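Methylenetetrahydrofolate--tRNA-(uracil-5-)-methyltransferase TrmFO (Thermus thermophilus, PDB 3G5R) catalyses the folate- and FAD-dependent methylation of uridine 54 in tRNA to 5-methyluridine, with methylenetetrahydrofolate as the one-carbon donor and NADH or NADPH as reductant. Local coordinates at residues L154-A159 / R309-N314; V78-D83 / S101-E106; A177-Q182 / P241-G246; T172-A177 / D185-P190. All blocks are in the same frame, centred on the assembly; numbering follows the deposited sequence.

Contact 1: residues L154-A159 / R309-N314. With THG ((6S)-5,6,7,8-tetrahydrofolate), chain C; EDO (1,2-ethanediol), chain E.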
loop_
_atom_site.group_PDB
_atom_site.type_symbol
_atom_site.label_atom_id
_atom_site.label_comp_id
_atom_site.label_asym_id
_atom_site.label_seq_id
_atom_site.Cartn_x
_atom_site.Cartn_y
_atom_site.Cartn_z
ATOM N N LEU A 154 13.611 7.081 -3.450
ATOM C CA LEU A 154 13.062 6.047 -4.319
ATOM C C LEU A 154 13.758 4.731 -4.011
ATOM O O LEU A 154 14.979 4.681 -3.903
ATOM C CB LEU A 154 13.228 6.415 -5.799
ATOM C CG LEU A 154 12.793 5.370 -6.835
ATOM C CD1 LEU A 154 12.324 6.024 -8.125
ATOM C CD2 LEU A 154 13.906 4.364 -7.120
ATOM N N ALA A 155 12.975 3.670 -3.848
ATOM C CA ALA A 155 13.538 2.348 -3.618
ATOM C C ALA A 155 13.237 1.451 -4.805
ATOM O O ALA A 155 12.241 1.652 -5.509
ATOM C CB ALA A 155 12.967 1.740 -2.342
ATOM N N TYR A 156 14.098 0.461 -5.019
ATOM C CA TYR A 156 13.927 -0.513 -6.089
ATOM C C TYR A 156 13.378 -1.831 -5.568
ATOM O O TYR A 156 12.935 -2.677 -6.342
ATOM C CB TYR A 156 15.262 -0.778 -6.789
ATOM C CG TYR A 156 15.734 0.346 -7.681
ATOM C CD1 TYR A 156 15.117 0.600 -8.899
ATOM C CD2 TYR A 156 16.807 1.140 -7.313
ATOM C CE1 TYR A 156 15.555 1.620 -9.726
ATOM C CE2 TYR A 156 17.247 2.157 -8.128
ATOM C CZ TYR A 156 16.624 2.395 -9.332
ATOM O OH TYR A 156 17.076 3.419 -10.139
ATOM N N TYR A 157 13.433 -2.007 -4.252
ATOM C CA TYR A 157 12.898 -3.198 -3.616
ATOM C C TYR A 157 12.150 -2.811 -2.358
ATOM O O TYR A 157 12.476 -1.807 -1.720
ATOM C CB TYR A 157 14.031 -4.166 -3.248
ATOM C CG TYR A 157 14.793 -4.703 -4.441
ATOM C CD1 TYR A 157 15.798 -3.953 -5.043
ATOM C CD2 TYR A 157 14.508 -5.957 -4.962
ATOM C CE1 TYR A 157 16.493 -4.439 -6.137
ATOM C CE2 TYR A 157 15.202 -6.451 -6.052
ATOM C CZ TYR A 157 16.190 -5.687 -6.636
ATOM O OH TYR A 157 16.881 -6.180 -7.722
ATOM N N ASP A 158 11.141 -3.593 -2.000
ATOM C CA ASP A 158 10.593 -3.464 -0.663
ATOM C C ASP A 158 11.115 -4.600 0.209
ATOM O O ASP A 158 11.540 -5.645 -0.290
ATOM C CB ASP A 158 9.057 -3.322 -0.643
ATOM C CG ASP A 158 8.333 -4.444 -1.365
ATOM O OD1 ASP A 158 7.160 -4.233 -1.738
ATOM O OD2 ASP A 158 8.901 -5.537 -1.539
ATOM N N ALA A 159 11.134 -4.352 1.506
ATOM C CA ALA A 159 11.568 -5.329 2.490
ATOM C C ALA A 159 10.770 -4.994 3.726
ATOM O O ALA A 159 11.239 -4.290 4.622
ATOM C CB ALA A 159 13.047 -5.198 2.759
ATOM N N ARG A 309 11.078 -7.232 -5.764
ATOM C CA ARG A 309 11.480 -6.195 -6.696
ATOM C C ARG A 309 10.257 -5.288 -6.886
ATOM O O ARG A 309 9.201 -5.742 -7.326
ATOM C CB ARG A 309 11.902 -6.832 -8.020
ATOM C CG ARG A 309 12.020 -5.870 -9.181
ATOM C CD ARG A 309 13.321 -5.092 -9.158
ATOM N NE ARG A 309 13.396 -4.245 -10.342
ATOM C CZ ARG A 309 12.963 -2.990 -10.385
ATOM N NH1 ARG A 309 12.456 -2.427 -9.294
ATOM N NH2 ARG A 309 13.052 -2.299 -11.513
ATOM N N ASN A 310 10.401 -4.017 -6.530
ATOM C CA ASN A 310 9.264 -3.111 -6.433
ATOM C C ASN A 310 9.746 -1.665 -6.344
ATOM O O ASN A 310 10.181 -1.219 -5.291
ATOM C CB ASN A 310 8.465 -3.462 -5.173
ATOM C CG ASN A 310 7.127 -2.744 -5.091
ATOM O OD1 ASN A 310 6.143 -3.176 -5.688
ATOM N ND2 ASN A 310 7.078 -1.662 -4.317
ATOM N N THR A 311 9.691 -0.941 -7.457
ATOM C CA THR A 311 10.074 0.464 -7.465
ATOM C C THR A 311 8.964 1.318 -6.856
ATOM O O THR A 311 7.818 1.249 -7.291
ATOM C CB THR A 311 10.376 0.941 -8.896
ATOM O OG1 THR A 311 11.543 0.257 -9.381
ATOM C CG2 THR A 311 10.624 2.439 -8.932
ATOM N N TYR A 312 9.301 2.105 -5.836
ATOM C CA TYR A 312 8.306 2.980 -5.215
ATOM C C TYR A 312 8.936 4.191 -4.543
ATOM O O TYR A 312 10.123 4.189 -4.222
ATOM C CB TYR A 312 7.430 2.206 -4.218
ATOM C CG TYR A 312 8.126 1.798 -2.935
ATOM C CD1 TYR A 312 9.030 0.745 -2.916
ATOM C CD2 TYR A 312 7.862 2.452 -1.743
ATOM C CE1 TYR A 312 9.661 0.362 -1.743
ATOM C CE2 TYR A 312 8.487 2.081 -0.566
ATOM C CZ TYR A 312 9.388 1.034 -0.572
ATOM O OH TYR A 312 10.013 0.664 0.597
ATOM N N LEU A 313 8.124 5.221 -4.338
ATOM C CA LEU A 313 8.575 6.466 -3.736
ATOM C C LEU A 313 8.335 6.500 -2.235
ATOM O O LEU A 313 7.459 5.805 -1.716
ATOM C CB LEU A 313 7.826 7.640 -4.367
ATOM C CG LEU A 313 8.055 7.852 -5.859
ATOM C CD1 LEU A 313 7.046 8.859 -6.401
ATOM C CD2 LEU A 313 9.482 8.323 -6.107
ATOM N N ASN A 314 9.119 7.319 -1.537
ATOM C CA ASN A 314 8.860 7.579 -0.131
ATOM C C ASN A 314 7.691 8.546 -0.017
ATOM O O ASN A 314 7.880 9.765 0.022
ATOM C CB ASN A 314 10.093 8.155 0.566
ATOM C CG ASN A 314 9.971 8.123 2.080
ATOM O OD1 ASN A 314 8.996 8.616 2.648
ATOM N ND2 ASN A 314 10.958 7.534 2.738
HETATM N N3 THG C . 4.455 -6.800 -5.763
HETATM C C2 THG C . 5.642 -6.902 -6.415
HETATM N N1 THG C . 6.099 -8.136 -6.839
HETATM C C8A THG C . 5.357 -9.254 -6.605
HETATM C C4A THG C . 4.118 -9.156 -5.926
HETATM C C4 THG C . 3.684 -7.965 -5.518
HETATM N N8 THG C . 5.843 -10.598 -7.059
HETATM C C7 THG C . 4.875 -11.707 -7.064
HETATM C C6 THG C . 3.934 -11.611 -5.858
HETATM N N5 THG C . 3.337 -10.335 -5.714
HETATM O O4 THG C . 2.463 -7.852 -4.845
HETATM N N2 THG C . 6.426 -5.716 -6.683
HETATM C C1 EDO E . 11.240 4.360 0.544
HETATM O O1 EDO E . 11.594 3.848 1.835
HETATM C C2 EDO E . 12.447 5.076 -0.061
HETATM O O2 EDO E . 12.792 6.196 0.760
HETATM O O HOH W 1 12.655 -0.825 0.786
#

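Contact 2: residues V78-D83 / S101-E106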
loop_
_atom_site.group_PDB
_atom_site.type_symbol
_atom_site.label_atom_id
_atom_site.label_comp_id
_atom_site.label_asym_id
_atom_site.label_seq_id
_atom_site.Cartn_x
_atom_site.Cartn_y
_atom_site.Cartn_z
ATOM N N VAL A 78 -11.972 0.176 -13.765
ATOM C CA VAL A 78 -11.431 -1.107 -13.333
ATOM C C VAL A 78 -12.532 -1.981 -12.732
ATOM O O VAL A 78 -12.619 -3.171 -13.037
ATOM C CB VAL A 78 -10.244 -0.916 -12.358
ATOM C CG1 VAL A 78 -9.936 -2.204 -11.586
ATOM C CG2 VAL A 78 -9.018 -0.422 -13.136
ATOM N N MET A 79 -13.390 -1.397 -11.900
ATOM C CA MET A 79 -14.472 -2.188 -11.302
ATOM C C MET A 79 -15.511 -2.614 -12.337
ATOM O O MET A 79 -16.055 -3.712 -12.254
ATOM C CB MET A 79 -15.142 -1.450 -10.144
ATOM C CG MET A 79 -14.258 -1.273 -8.920
ATOM S SD MET A 79 -13.573 -2.827 -8.305
ATOM C CE MET A 79 -15.074 -3.701 -7.852
ATOM N N GLU A 80 -15.788 -1.743 -13.302
ATOM C CA GLU A 80 -16.686 -2.074 -14.409
ATOM C C GLU A 80 -16.145 -3.272 -15.197
ATOM O O GLU A 80 -16.852 -4.270 -15.432
ATOM C CB GLU A 80 -16.843 -0.847 -15.312
ATOM C CG GLU A 80 -17.627 -1.082 -16.594
ATOM C CD GLU A 80 -17.822 0.200 -17.385
ATOM O OE1 GLU A 80 -17.706 0.158 -18.627
ATOM O OE2 GLU A 80 -18.086 1.249 -16.764
ATOM N N ALA A 81 -14.879 -3.172 -15.596
ATOM C CA ALA A 81 -14.202 -4.245 -16.312
ATOM C C ALA A 81 -14.163 -5.538 -15.494
ATOM O O ALA A 81 -14.347 -6.635 -16.033
ATOM C CB ALA A 81 -12.784 -3.810 -16.692
ATOM N N ALA A 82 -13.923 -5.411 -14.193
ATOM C CA ALA A 82 -13.855 -6.589 -13.331
ATOM C C ALA A 82 -15.209 -7.295 -13.243
ATOM O O ALA A 82 -15.283 -8.518 -13.371
ATOM C CB ALA A 82 -13.345 -6.222 -11.943
ATOM N N ASP A 83 -16.277 -6.527 -13.035
ATOM C CA ASP A 83 -17.601 -7.125 -12.913
ATOM C C ASP A 83 -17.954 -7.885 -14.188
ATOM O O ASP A 83 -18.535 -8.969 -14.134
ATOM C CB ASP A 83 -18.665 -6.058 -12.647
ATOM C CG ASP A 83 -18.735 -5.642 -11.186
ATOM O OD1 ASP A 83 -18.289 -6.416 -10.310
ATOM O OD2 ASP A 83 -19.263 -4.544 -10.918
ATOM N N SER A 101 -8.405 -6.850 -19.243
ATOM C CA SER A 101 -7.513 -5.879 -19.869
ATOM C C SER A 101 -7.993 -5.492 -21.267
ATOM O O SER A 101 -7.814 -4.353 -21.696
ATOM C CB SER A 101 -6.084 -6.423 -19.928
ATOM O OG SER A 101 -6.005 -7.509 -20.837
ATOM N N GLY A 102 -8.616 -6.433 -21.969
ATOM C CA GLY A 102 -9.129 -6.156 -23.300
ATOM C C GLY A 102 -10.225 -5.104 -23.276
ATOM O O GLY A 102 -10.265 -4.203 -24.117
ATOM N N TYR A 103 -11.120 -5.221 -22.301
ATOM C CA TYR A 103 -12.225 -4.288 -22.149
ATOM C C TYR A 103 -11.709 -2.890 -21.816
ATOM O O TYR A 103 -12.128 -1.901 -22.416
ATOM C CB TYR A 103 -13.168 -4.781 -21.047
ATOM C CG TYR A 103 -14.402 -3.935 -20.873
ATOM C CD1 TYR A 103 -15.543 -4.178 -21.623
ATOM C CD2 TYR A 103 -14.436 -2.900 -19.949
ATOM C CE1 TYR A 103 -16.675 -3.407 -21.468
ATOM C CE2 TYR A 103 -15.566 -2.127 -19.786
ATOM C CZ TYR A 103 -16.683 -2.386 -20.552
ATOM O OH TYR A 103 -17.817 -1.627 -20.405
ATOM N N ILE A 104 -10.797 -2.821 -20.854
ATOM C CA ILE A 104 -10.220 -1.544 -20.448
ATOM C C ILE A 104 -9.515 -0.855 -21.618
ATOM O O ILE A 104 -9.689 0.341 -21.842
ATOM C CB ILE A 104 -9.273 -1.716 -19.244
ATOM C CG1 ILE A 104 -10.095 -2.066 -18.001
ATOM C CG2 ILE A 104 -8.454 -0.439 -19.002
ATOM C CD1 ILE A 104 -9.267 -2.536 -16.815
ATOM N N THR A 105 -8.732 -1.623 -22.371
ATOM C CA THR A 105 -7.995 -1.075 -23.504
ATOM C C THR A 105 -8.959 -0.524 -24.551
ATOM O O THR A 105 -8.761 0.563 -25.084
ATOM C CB THR A 105 -7.067 -2.135 -24.138
ATOM O OG1 THR A 105 -6.194 -2.667 -23.132
ATOM C CG2 THR A 105 -6.226 -1.517 -25.256
ATOM N N GLU A 106 -10.021 -1.268 -24.833
ATOM C CA GLU A 106 -10.979 -0.823 -25.834
ATOM C C GLU A 106 -11.727 0.445 -25.404
ATOM O O GLU A 106 -11.943 1.357 -26.208
ATOM C CB GLU A 106 -11.952 -1.950 -26.182
ATOM C CG GLU A 106 -11.303 -3.062 -26.986
ATOM C CD GLU A 106 -12.200 -4.271 -27.153
ATOM O OE1 GLU A 106 -13.430 -4.129 -26.990
ATOM O OE2 GLU A 106 -11.673 -5.366 -27.449
#

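Contact 3: residues A177-Q182 / P241-G246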
loop_
_atom_site.group_PDB
_atom_site.type_symbol
_atom_site.label_atom_id
_atom_site.label_comp_id
_atom_site.label_asym_id
_atom_site.label_seq_id
_atom_site.Cartn_x
_atom_site.Cartn_y
_atom_site.Cartn_z
ATOM N N ALA A 177 10.234 1.408 25.763
ATOM C CA ALA A 177 11.592 1.866 26.033
ATOM C C ALA A 177 12.420 1.868 24.752
ATOM O O ALA A 177 12.006 1.303 23.742
ATOM C CB ALA A 177 12.250 0.981 27.089
ATOM N N GLY A 178 13.585 2.505 24.795
ATOM C CA GLY A 178 14.495 2.499 23.663
ATOM C C GLY A 178 15.915 2.159 24.079
ATOM O O GLY A 178 16.310 2.422 25.216
ATOM N N ARG A 179 16.676 1.557 23.167
ATOM C CA ARG A 179 18.085 1.272 23.418
ATOM C C ARG A 179 18.871 2.561 23.244
ATOM O O ARG A 179 18.296 3.609 22.943
ATOM C CB ARG A 179 18.629 0.243 22.429
ATOM C CG ARG A 179 17.880 -1.072 22.363
ATOM C CD ARG A 179 18.658 -2.050 21.492
ATOM N NE ARG A 179 17.872 -3.218 21.123
ATOM C CZ ARG A 179 17.364 -3.429 19.913
ATOM N NH1 ARG A 179 16.661 -4.530 19.674
ATOM N NH2 ARG A 179 17.563 -2.546 18.943
ATOM N N TYR A 180 20.186 2.483 23.413
ATOM C CA TYR A 180 21.031 3.641 23.160
ATOM C C TYR A 180 20.918 4.050 21.693
ATOM O O TYR A 180 21.173 3.246 20.796
ATOM C CB TYR A 180 22.491 3.356 23.521
ATOM C CG TYR A 180 23.416 4.505 23.181
ATOM C CD1 TYR A 180 24.305 4.418 22.117
ATOM C CD2 TYR A 180 23.378 5.688 23.908
ATOM C CE1 TYR A 180 25.140 5.472 21.796
ATOM C CE2 TYR A 180 24.211 6.746 23.596
ATOM C CZ TYR A 180 25.090 6.633 22.540
ATOM O OH TYR A 180 25.922 7.686 22.227
ATOM N N GLY A 181 20.522 5.296 21.455
ATOM C CA GLY A 181 20.403 5.809 20.102
ATOM C C GLY A 181 19.004 5.669 19.532
ATOM O O GLY A 181 18.744 6.070 18.396
ATOM N N GLN A 182 18.101 5.098 20.323
ATOM C CA GLN A 182 16.718 4.907 19.902
ATOM C C GLN A 182 15.770 5.862 20.605
ATOM O O GLN A 182 16.090 6.411 21.659
ATOM C CB GLN A 182 16.259 3.483 20.222
ATOM C CG GLN A 182 16.511 2.459 19.139
ATOM C CD GLN A 182 15.791 1.154 19.421
ATOM O OE1 GLN A 182 15.583 0.785 20.581
ATOM N NE2 GLN A 182 15.398 0.453 18.363
ATOM N N PRO A 241 18.039 -7.494 15.382
ATOM C CA PRO A 241 16.716 -6.964 15.736
ATOM C C PRO A 241 16.229 -7.364 17.128
ATOM O O PRO A 241 15.385 -6.673 17.696
ATOM C CB PRO A 241 15.809 -7.565 14.653
ATOM C CG PRO A 241 16.535 -8.792 14.218
ATOM C CD PRO A 241 17.961 -8.357 14.194
ATOM N N MET A 242 16.761 -8.448 17.681
ATOM C CA MET A 242 16.283 -8.926 18.974
ATOM C C MET A 242 17.243 -8.570 20.109
ATOM O O MET A 242 17.105 -9.059 21.235
ATOM C CB MET A 242 16.024 -10.433 18.919
ATOM C CG MET A 242 14.980 -10.806 17.866
ATOM S SD MET A 242 14.545 -12.553 17.886
ATOM C CE MET A 242 13.703 -12.687 19.462
ATOM N N LYS A 243 18.206 -7.707 19.802
ATOM C CA LYS A 243 19.210 -7.272 20.770
ATOM C C LYS A 243 18.571 -6.657 22.015
ATOM O O LYS A 243 17.784 -5.719 21.910
ATOM C CB LYS A 243 20.147 -6.262 20.106
ATOM C CG LYS A 243 21.263 -5.766 20.991
ATOM C CD LYS A 243 22.155 -4.794 20.228
ATOM C CE LYS A 243 21.354 -3.604 19.735
ATOM N NZ LYS A 243 22.168 -2.696 18.881
ATOM N N PRO A 244 18.907 -7.183 23.201
ATOM C CA PRO A 244 18.342 -6.667 24.448
ATOM C C PRO A 244 19.187 -5.610 25.156
ATOM O O PRO A 244 18.715 -5.053 26.138
ATOM C CB PRO A 244 18.292 -7.918 25.316
ATOM C CG PRO A 244 19.549 -8.632 24.938
ATOM C CD PRO A 244 19.714 -8.397 23.442
ATOM N N VAL A 245 20.402 -5.342 24.687
ATOM C CA VAL A 245 21.306 -4.465 25.428
ATOM C C VAL A 245 20.740 -3.059 25.608
ATOM O O VAL A 245 20.235 -2.450 24.663
ATOM C CB VAL A 245 22.700 -4.389 24.772
ATOM C CG1 VAL A 245 22.615 -3.728 23.407
ATOM C CG2 VAL A 245 23.672 -3.641 25.676
ATOM N N GLY A 246 20.817 -2.555 26.833
ATOM C CA GLY A 246 20.360 -1.211 27.125
ATOM C C GLY A 246 18.876 -1.144 27.424
ATOM O O GLY A 246 18.316 -0.059 27.595
HETATM O O HOH W 2 15.890 1.882 27.974
HETATM O O HOH W 3 18.924 2.477 26.528
HETATM O O HOH W 4 15.149 -3.955 17.074
HETATM O O HOH W 5 21.526 -0.030 24.070
#

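Contact 4: residues T172-A177 / D185-P190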
loop_
_atom_site.group_PDB
_atom_site.type_symbol
_atom_site.label_atom_id
_atom_site.label_comp_id
_atom_site.label_asym_id
_atom_site.label_seq_id
_atom_site.Cartn_x
_atom_site.Cartn_y
_atom_site.Cartn_z
ATOM N N THR A 172 0.284 -6.330 28.701
ATOM C CA THR A 172 0.773 -6.747 30.012
ATOM C C THR A 172 2.094 -7.498 29.879
ATOM O O THR A 172 2.781 -7.742 30.871
ATOM C CB THR A 172 -0.245 -7.628 30.767
ATOM O OG1 THR A 172 -0.300 -8.935 30.180
ATOM C CG2 THR A 172 -1.631 -6.994 30.725
ATOM N N LYS A 173 2.446 -7.857 28.648
ATOM C CA LYS A 173 3.662 -8.631 28.395
ATOM C C LYS A 173 4.749 -7.804 27.715
ATOM O O LYS A 173 5.800 -8.336 27.352
ATOM C CB LYS A 173 3.337 -9.855 27.535
ATOM C CG LYS A 173 2.400 -10.842 28.217
ATOM C CD LYS A 173 2.109 -12.038 27.332
ATOM C CE LYS A 173 1.164 -13.002 28.026
ATOM N NZ LYS A 173 1.722 -13.462 29.326
ATOM N N CYS A 174 4.496 -6.511 27.542
ATOM C CA CYS A 174 5.426 -5.630 26.845
ATOM C C CYS A 174 5.825 -4.452 27.711
ATOM O O CYS A 174 5.190 -4.170 28.727
ATOM C CB CYS A 174 4.789 -5.089 25.567
ATOM S SG CYS A 174 3.988 -6.328 24.553
ATOM N N PHE A 175 6.883 -3.759 27.301
ATOM C CA PHE A 175 7.265 -2.508 27.947
ATOM C C PHE A 175 7.776 -1.494 26.935
ATOM O O PHE A 175 8.361 -1.853 25.912
ATOM C CB PHE A 175 8.279 -2.733 29.080
ATOM C CG PHE A 175 9.608 -3.288 28.630
ATOM C CD1 PHE A 175 9.808 -4.657 28.541
ATOM C CD2 PHE A 175 10.664 -2.440 28.332
ATOM C CE1 PHE A 175 11.038 -5.174 28.145
ATOM C CE2 PHE A 175 11.896 -2.949 27.932
ATOM C CZ PHE A 175 12.079 -4.318 27.840
ATOM N N ARG A 176 7.535 -0.219 27.214
ATOM C CA ARG A 176 7.938 0.838 26.303
ATOM C C ARG A 176 9.300 1.384 26.710
ATOM O O ARG A 176 9.500 1.773 27.861
ATOM C CB ARG A 176 6.895 1.957 26.303
ATOM C CG ARG A 176 6.976 2.879 25.102
ATOM C CD ARG A 176 5.819 3.865 25.094
ATOM N NE ARG A 176 4.577 3.275 24.601
ATOM C CZ ARG A 176 4.048 3.539 23.409
ATOM N NH1 ARG A 176 4.655 4.387 22.588
ATOM N NH2 ARG A 176 2.909 2.962 23.042
ATOM N N ALA A 177 10.234 1.408 25.763
ATOM C CA ALA A 177 11.592 1.866 26.033
ATOM C C ALA A 177 12.420 1.868 24.752
ATOM O O ALA A 177 12.006 1.303 23.742
ATOM C CB ALA A 177 12.250 0.981 27.089
ATOM N N ASP A 185 10.302 5.300 22.603
ATOM C CA ASP A 185 8.912 4.996 22.267
ATOM C C ASP A 185 8.685 3.639 21.594
ATOM O O ASP A 185 7.586 3.366 21.110
ATOM C CB ASP A 185 8.329 6.100 21.379
ATOM C CG ASP A 185 8.176 7.420 22.112
ATOM O OD1 ASP A 185 7.497 7.447 23.162
ATOM O OD2 ASP A 185 8.728 8.434 21.630
ATOM N N TYR A 186 9.706 2.791 21.551
ATOM C CA TYR A 186 9.514 1.457 20.995
ATOM C C TYR A 186 8.785 0.553 21.984
ATOM O O TYR A 186 8.925 0.705 23.198
ATOM C CB TYR A 186 10.849 0.829 20.602
ATOM C CG TYR A 186 11.491 1.453 19.387
ATOM C CD1 TYR A 186 11.332 0.890 18.128
ATOM C CD2 TYR A 186 12.262 2.601 19.498
ATOM C CE1 TYR A 186 11.924 1.452 17.013
ATOM C CE2 TYR A 186 12.856 3.172 18.390
ATOM C CZ TYR A 186 12.683 2.593 17.150
ATOM O OH TYR A 186 13.274 3.158 16.044
ATOM N N LEU A 187 7.995 -0.379 21.460
ATOM C CA LEU A 187 7.373 -1.393 22.295
ATOM C C LEU A 187 8.293 -2.607 22.310
ATOM O O LEU A 187 8.786 -3.018 21.266
ATOM C CB LEU A 187 6.002 -1.771 21.740
ATOM C CG LEU A 187 5.086 -2.542 22.688
ATOM C CD1 LEU A 187 4.844 -1.739 23.965
ATOM C CD2 LEU A 187 3.769 -2.868 21.990
ATOM N N ASN A 188 8.541 -3.159 23.495
ATOM C CA ASN A 188 9.464 -4.282 23.640
ATOM C C ASN A 188 8.761 -5.515 24.177
ATOM O O ASN A 188 8.090 -5.455 25.208
ATOM C CB ASN A 188 10.616 -3.900 24.564
ATOM C CG ASN A 188 11.410 -2.725 24.037
ATOM O OD1 ASN A 188 12.281 -2.884 23.187
ATOM N ND2 ASN A 188 11.100 -1.528 24.532
ATOM N N CYS A 189 8.911 -6.632 23.466
ATOM C CA CYS A 189 8.337 -7.906 23.895
ATOM C C CYS A 189 9.472 -8.801 24.369
ATOM O O CYS A 189 10.152 -9.417 23.550
ATOM C CB CYS A 189 7.612 -8.588 22.734
ATOM S SG CYS A 189 6.305 -7.610 21.940
ATOM N N PRO A 190 9.699 -8.867 25.691
ATOM C CA PRO A 190 10.865 -9.620 26.173
ATOM C C PRO A 190 10.660 -11.128 26.103
ATOM O O PRO A 190 9.560 -11.634 26.314
ATOM C CB PRO A 190 11.004 -9.166 27.627
ATOM C CG PRO A 190 9.620 -8.759 28.031
ATOM C CD PRO A 190 8.940 -8.236 26.787
HETATM O O HOH W 6 7.097 -10.736 27.711
#

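Contact 1: residues L154-A159 / R309-N314
A beta bulge in the antiparallel pairing of strands 154-165 and 301-313, next to the tetrahydrofolate site, brings Tyr-156 and Tyr-157 against Arg-309. Ala-155 and Tyr-312 form a hydrogen-bonded pair, Ala-155 N giving a nearly straight bond to Tyr-312 O (2.9 Å). The register then slips by one residue, and Tyr-156 O takes two donors: Asn-310 N from above the carbonyl plane and Arg-309 NH1, at 3.0 Å, in that plane on a lone pair. A bend at chi2 (80°) turns the arginine toward the other strand, putting its CD over the face of the Tyr-157 ring, 4.2 Å from the centroid. NH1 also donates to Thr-311 OG1 at 2.8 Å, exactly in the guanidinium plane, which fixes the rotation of the group. On the face of the sheet that carries both side chains, Ala-155 CB packs on Tyr-312 CE1 (3.6 Å), and Tyr-312 OH bonds to Phe-390 O and shares a water with Tyr-157 O. On the folate side, N2 of tetrahydrofolate donates to Arg-309 O (2.8 Å) and to Asn-310 OD1 (2.7 Å). Strand backbone and asparagine side chain thus read the pterin amino group together, an arrangement consistent with Tyr-156 O steadying both residues.

Contact 2: residues V78-D83 / S101-E106
Tyr-103 reaches across from helix 97-109 to Glu-80 on helix 77-84, and this polar pair lies beside a small apolar patch centred on Ala-81. The two short helical segments run at 137° to each other with axes 9.1 Å apart at closest approach, a spacing that a residue as small as Ala-81 suits well, since its CB points toward the partner helix.

The polar part is a single bond. Tyr-103 OH donates to Glu-80 OE1 over a short 2.5 Å, and the oxygen lies at the edge of the ring, in its plane. OE1 accepts the bond on its anti lone pair, the one turned away from OE2, while the carboxylate plane stands 67° from that of the ring. Both side chains leave their helices with CG anti to the backbone N (chi1 173° in Glu-80), and the extended glutamate crosses the tyrosine at about a right angle. OE1 also forms a salt bridge with Arg-107, which would favour the charged carboxylate.

The apolar part is close-packed at Ala-81. Its CB sits 3.5 Å from Ile-104 CG1, closer than usual for two carbons, and 3.8 Å from Tyr-103 CD2. Val-78 CG2 adds a looser touch on Ile-104 CD1 at 4.3 Å.

Phe-100, one turn before Ile-104, extends the packing to Val-78, Ala-81 and Ala-82. Strand 92-95 meets helix 77-84 through Leu-93 and Val-95, and Met-79 of that helix packs against helix 63-73.

Contact 3: residues A177-Q182 / P241-G246
Arg-179 stretches from one surface loop to the carbonyls of another, the 241-246 segment, and its side chain meets that segment along its whole length. CB lies 3.8 Å from Val-245 O, and CG passes the same oxygen. The chain is extended from CG to NE (chi2 -172°, chi3 -167°), which carries CD on to Lys-243 CE at 3.6 Å. NE then donates to Lys-243 O over a short 2.6 Å, approaching from above the carbonyl plane. NH1 adds two weak bonds, one to the same oxygen and one to Pro-241 O at 3.2 Å; a water that donates to Pro-241 O also accepts from NH1. Lys-243 CB rests over one face of the guanidinium, 3.6 Å above its plane and toward the rim. At the root, Arg-179 N bonds to Gln-182 OE1 within a type II turn whose Gly-181 has a positive phi. A leucine in place of Arg-179 would probably leave Lys-243 O without its main donor and the two loops joined mostly through waters. Next to this bridge, Arg-179 also packs on Val-259 and Gln-261 of strand 258-264, while Met-242 packs on Tyr-196 and Phe-199 of helix 193-205.

Contact 4: residues T172-A177 / D185-P190
Phe-175 and Asn-188 form an antiparallel hydrogen-bonded pair, followed by the non-hydrogen-bonded pair of Arg-176 with Leu-187, and Ala-177 N continues the pairing with a bond to Tyr-186 O. The side chain of Asn-188 strengthens this backbone link. Its ND2 donates to Ala-177 O at 3.1 Å and also to Phe-175 O, where Asn-188 N (2.8 Å) arrives from the opposite face of the carbonyl plane. One amide nitrogen therefore grips the carbonyls of Phe-175 and Ala-177, two residues apart, while OD1 accepts from Gln-261 on strand 258-264.

The phenyl ring lies across the asparagine. With chi1 at 64°, CG of Phe-175 is held between backbone N and carbonyl carbon, which swings the ring over its neighbour: Asn-188 CB sits 3.7 Å from the centroid, only 14° off the normal, in a CH-pi contact. Ring and amide planes are 26° apart. Pro-190 CG meets the ring edge at 3.9 Å from CE1. With the ring gone, as in an alanine here, Asn-188 CB would probably lose the face it packs on and Pro-190 CG its aromatic neighbour, opening a gap beside the hairpin.

Beside Leu-187, whose side chain shares a face with Arg-176, Cys-174 CB touches Leu-187 CD1 (3.7 Å), and the sulfurs Cys-174 SG and Cys-189 SG lie 3.7 Å apart, in contact but not a disulfide. The arrangement is a beta hairpin at the margin of a six-stranded antiparallel sheet, with strand 175-176 as its outermost strand.

Three of the four contacts belong to one antiparallel sheet or its loops. Contact 1 joins strands 154-165 and 301-313 at one margin, and contact 4 forms the hairpin at the other, their centres about 30 Å apart. Contact 3 shares Ala-177 with contact 4, lies about 11 Å from it between centres, and ties the hairpin's connecting loop to the chain leading into strand 258-264; both are nested in the sequence enclosed by contact 1. Contact 2 lies on the opposite side of the chain's centre from contacts 3 and 4, about 50 Å from contact 3 between centres. Contact 1 touches the folate directly, and its Asn-310 side chain is about 6 Å from FAD; the Val-78 side chain of contact 2 is about 9 Å from FAD. Contacts 3 and 4 lie away from both.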